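Local coordinates for protein epsin-1 (PDB 5LOZ) that binds phosphoinositide-rich membranes, clathrin and ubiquitin as an endocytic adaptor, the present chain being its ENTH domain, at residues 14-19 with 57-62. Residues are numbered along the deposited sequence; the frame is centred on the assembly and turned at random.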
ATOM      1  N   THR A  14      -5.669   4.291  -5.848  1.00 13.64           N
ATOM      2  CA  THR A  14      -5.512   4.913  -4.560  1.00 14.17           C
ATOM      3  C   THR A  14      -6.287   6.244  -4.470  1.00 15.71           C
ATOM      4  O   THR A  14      -6.002   7.056  -3.611  1.00 13.80           O
ATOM      5  CB  THR A  14      -4.047   5.109  -4.213  1.00 14.51           C
ATOM      6  OG1 THR A  14      -3.395   5.854  -5.248  1.00 12.66           O
ATOM      7  CG2 THR A  14      -3.340   3.749  -4.078  1.00 15.06           C
ATOM      8  N   SER A  15      -7.300   6.432  -5.334  1.00 15.61           N
ATOM      9  CA  SER A  15      -7.985   7.716  -5.421  1.00 16.29           C
ATOM     10  C   SER A  15      -8.991   7.925  -4.273  1.00 16.48           C
ATOM     11  O   SER A  15      -9.375   7.003  -3.549  1.00 14.91           O
ATOM     12  CB  SER A  15      -8.683   7.879  -6.766  1.00 18.04           C
ATOM     13  OG  SER A  15      -9.684   6.936  -6.864  1.00 22.20           O
ATOM     14  N   ASN A  16      -9.377   9.168  -4.090  1.00 16.18           N
ATOM     15  CA  ASN A  16     -10.225   9.585  -2.961  1.00 14.56           C
ATOM     16  C   ASN A  16     -11.719   9.383  -3.124  1.00 15.39           C
ATOM     17  O   ASN A  16     -12.523  10.228  -2.715  1.00 16.30           O
ATOM     18  CB  ASN A  16      -9.914  11.062  -2.656  1.00 15.16           C
ATOM     19  CG  ASN A  16     -10.359  11.497  -1.266  1.00 16.61           C
ATOM     20  OD1 ASN A  16     -10.163  10.789  -0.294  1.00 17.88           O
ATOM     21  ND2 ASN A  16     -10.927  12.711  -1.168  1.00 13.57           N
ATOM     22  N   ASP A  17     -12.144   8.273  -3.714  1.00 15.39           N
ATOM     23  CA  ASP A  17     -13.578   7.957  -3.766  1.00 16.57           C
ATOM     24  C   ASP A  17     -14.079   7.177  -2.548  1.00 16.49           C
ATOM     25  O   ASP A  17     -14.787   7.739  -1.688  1.00 18.22           O
ATOM     26  CB  ASP A  17     -13.998   7.354  -5.138  1.00 17.46           C
ATOM     27  CG  ASP A  17     -13.066   6.210  -5.615  1.00 19.63           C
ATOM     28  OD1 ASP A  17     -12.615   5.422  -4.798  1.00 18.88           O
ATOM     29  OD2 ASP A  17     -12.771   6.125  -6.807  1.00 24.69           O
ATOM     30  N   ASN A  18     -13.757   5.882  -2.479  1.00 14.37           N
ATOM     31  CA  ASN A  18     -14.106   5.019  -1.378  1.00 15.39           C
ATOM     32  C   ASN A  18     -12.829   4.263  -0.994  1.00 12.75           C
ATOM     33  O   ASN A  18     -12.013   4.010  -1.862  1.00 13.59           O
ATOM     34  CB  ASN A  18     -15.209   4.020  -1.799  1.00 16.21           C
ATOM     35  CG  ASN A  18     -16.569   4.706  -1.996  1.00 24.33           C
ATOM     36  OD1 ASN A  18     -17.150   5.191  -1.020  1.00 31.38           O
ATOM     37  ND2 ASN A  18     -17.043   4.821  -3.261  1.00 29.22           N
ATOM     38  N   HIS A  19     -12.667   3.929   0.265  1.00 12.49           N
ATOM     39  CA  HIS A  19     -11.397   3.277   0.710  1.00 14.00           C
ATOM     40  C   HIS A  19     -11.168   1.841   0.208  1.00 15.21           C
ATOM     41  O   HIS A  19     -10.087   1.301   0.372  1.00 14.29           O
ATOM     42  CB  HIS A  19     -11.214   3.320   2.211  1.00 13.56           C
ATOM     43  CG  HIS A  19     -12.163   2.476   2.988  1.00 12.92           C
ATOM     44  ND1 HIS A  19     -12.012   1.118   3.129  1.00 18.64           N
ATOM     45  CD2 HIS A  19     -13.266   2.809   3.716  1.00 16.80           C
ATOM     46  CE1 HIS A  19     -12.982   0.646   3.891  1.00 21.46           C
ATOM     47  NE2 HIS A  19     -13.765   1.651   4.257  1.00 17.73           N
ATOM     48  N   TRP A  57      -7.429  10.959   3.981  1.00 14.34           N
ATOM     49  CA  TRP A  57      -7.098   9.711   4.613  1.00 13.55           C
ATOM     50  C   TRP A  57      -7.361   8.491   3.714  1.00 13.10           C
ATOM     51  O   TRP A  57      -6.743   7.427   3.929  1.00 10.91           O
ATOM     52  CB  TRP A  57      -7.850   9.551   5.938  1.00 14.22           C
ATOM     53  CG  TRP A  57      -9.356   9.434   5.833  1.00 10.00           C
ATOM     54  CD1 TRP A  57     -10.253  10.459   5.899  1.00 11.96           C
ATOM     55  CD2 TRP A  57     -10.120   8.248   5.638  1.00 11.08           C
ATOM     56  NE1 TRP A  57     -11.525   9.976   5.757  1.00 11.81           N
ATOM     57  CE2 TRP A  57     -11.476   8.626   5.585  1.00 11.81           C
ATOM     58  CE3 TRP A  57      -9.802   6.892   5.499  1.00  8.69           C
ATOM     59  CZ2 TRP A  57     -12.501   7.699   5.397  1.00 13.17           C
ATOM     60  CZ3 TRP A  57     -10.813   5.991   5.330  1.00 14.10           C
ATOM     61  CH2 TRP A  57     -12.144   6.389   5.279  1.00 15.55           C
ATOM     62  N   ARG A  58      -8.285   8.603   2.746  1.00 11.41           N
ATOM     63  CA  ARG A  58      -8.545   7.485   1.812  1.00 12.04           C
ATOM     64  C   ARG A  58      -7.341   7.205   0.922  1.00 11.09           C
ATOM     65  O   ARG A  58      -7.073   6.047   0.603  1.00 10.12           O
ATOM     66  CB  ARG A  58      -9.824   7.666   0.996  1.00 10.58           C
ATOM     67  CG  ARG A  58     -11.098   7.637   1.810  1.00  8.40           C
ATOM     68  CD  ARG A  58     -12.287   8.119   1.002  1.00 11.35           C
ATOM     69  NE  ARG A  58     -13.511   8.014   1.823  1.00 12.79           N
ATOM     70  CZ  ARG A  58     -13.930   8.958   2.676  1.00 14.87           C
ATOM     71  NH1 ARG A  58     -13.225  10.059   2.826  1.00 11.82           N
ATOM     72  NH2 ARG A  58     -15.013   8.773   3.413  1.00 13.22           N
ATOM     73  N   HIS A  59      -6.564   8.236   0.593  1.00 11.15           N
ATOM     74  CA  HIS A  59      -5.353   8.053  -0.135  1.00 10.88           C
ATOM     75  C   HIS A  59      -4.411   7.155   0.646  1.00 12.43           C
ATOM     76  O   HIS A  59      -3.813   6.234   0.096  1.00 14.53           O
ATOM     77  CB  HIS A  59      -4.639   9.386  -0.401  1.00 11.05           C
ATOM     78  CG  HIS A  59      -5.258  10.230  -1.461  1.00 13.01           C
ATOM     79  ND1 HIS A  59      -4.934  11.564  -1.620  1.00 16.02           N
ATOM     80  CD2 HIS A  59      -6.226   9.967  -2.367  1.00 14.81           C
ATOM     81  CE1 HIS A  59      -5.648  12.065  -2.610  1.00 12.31           C
ATOM     82  NE2 HIS A  59      -6.436  11.121  -3.084  1.00 14.58           N
ATOM     83  N   ILE A  60      -4.305   7.443   1.932  1.00 11.98           N
ATOM     84  CA  ILE A  60      -3.423   6.727   2.867  1.00 12.11           C
ATOM     85  C   ILE A  60      -3.883   5.294   3.079  1.00 11.31           C
ATOM     86  O   ILE A  60      -3.100   4.370   2.882  1.00 10.37           O
ATOM     87  CB  ILE A  60      -3.362   7.450   4.259  1.00 10.86           C
ATOM     88  CG1 ILE A  60      -3.017   8.947   4.063  1.00 12.01           C
ATOM     89  CG2 ILE A  60      -2.399   6.763   5.159  1.00  7.85           C
ATOM     90  CD1 ILE A  60      -2.798   9.733   5.373  1.00 12.00           C
ATOM     91  N   ALA A  61      -5.153   5.107   3.445  1.00 10.09           N
ATOM     92  CA  ALA A  61      -5.715   3.783   3.617  1.00 10.00           C
ATOM     93  C   ALA A  61      -5.477   2.902   2.395  1.00  9.91           C
ATOM     94  O   ALA A  61      -5.037   1.762   2.538  1.00  9.32           O
ATOM     95  CB  ALA A  61      -7.205   3.874   3.927  1.00  9.84           C
ATOM     96  N   LYS A  62      -5.778   3.414   1.200  1.00  7.68           N
ATOM     97  CA  LYS A  62      -5.734   2.592  -0.004  1.00  9.67           C
ATOM     98  C   LYS A  62      -4.269   2.259  -0.404  1.00  9.55           C
ATOM     99  O   LYS A  62      -3.987   1.154  -0.849  1.00 10.34           O
ATOM    100  CB  LYS A  62      -6.477   3.264  -1.138  1.00  8.88           C
ATOM    101  CG  LYS A  62      -7.954   3.461  -0.852  1.00 10.45           C
ATOM    102  CD  LYS A  62      -8.626   4.289  -1.909  1.00 13.35           C
ATOM    103  CE  LYS A  62      -9.022   3.461  -3.126  1.00 11.56           C
ATOM    104  NZ  LYS A  62      -9.794   4.280  -4.116  1.00 14.36           N
TER
HETATM  105  O   HOH W   1     -10.437  10.714   2.225  1.00  8.72           O
HETATM  106  O   HOH W   2      -7.789  11.305  -5.410  1.00 16.13           O
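Lys62 CG stands anti to its own carbonyl carbon (chi1 -62°) and the chain then bends at chi3 (83°), which brings its ammonium group into the loop of residues 15-18. Asp17 holds CG between its backbone N and carbonyl carbon, and its OD1 reaches the lysine. Three oxygens surround Lys62 NZ. The shortest bond goes to Ser15 O at 2.8 Å, with the donor tilted 24° from the carbonyl plane. A salt bridge joins NZ to Asp17 OD1 at 3.1 Å, but as a hydrogen bond it is weak, like that to Asn18 O. Asp17 OD1 also accepts Asn18 N at 2.6 Å through its anti lone pair, which ties the carboxylate to the loop backbone. The aliphatic part of Lys62 is used too: CG lies 3.3 Å from His19 O. With a methionine in its place, the carbonyls of Ser15 and Asn18 would probably lose their shared donor and Asp17 its countercharge.

One turn earlier, at the start of the helix, Asn16 OD1 rests against the CB and CD of Arg58. Water 1 donates to this OD1 and accepts from Arg58 N and NH1. Trp57 CZ2 sits over the centre of one guanidinium face of Arg58, 3.3 Å above that plane. His19 CD2 comes to the rim of the same indole, 4.1 Å from Trp57 CH2. Water 2 links Asn16 N with His59 NE2, while His59 ND1 bonds to Asp52.

The contact lays the loop between helix 5-13 and helix 23-32 along the first turns of helix 57-73 in this all-helical ENTH domain. Thr14 OG1 turns back to Val10 of helix 5-13, and its side chain touches Leu46 of helix 36-50. At the other end, His19, Trp57 and Ala61 all touch Ile108 of helix 106-121.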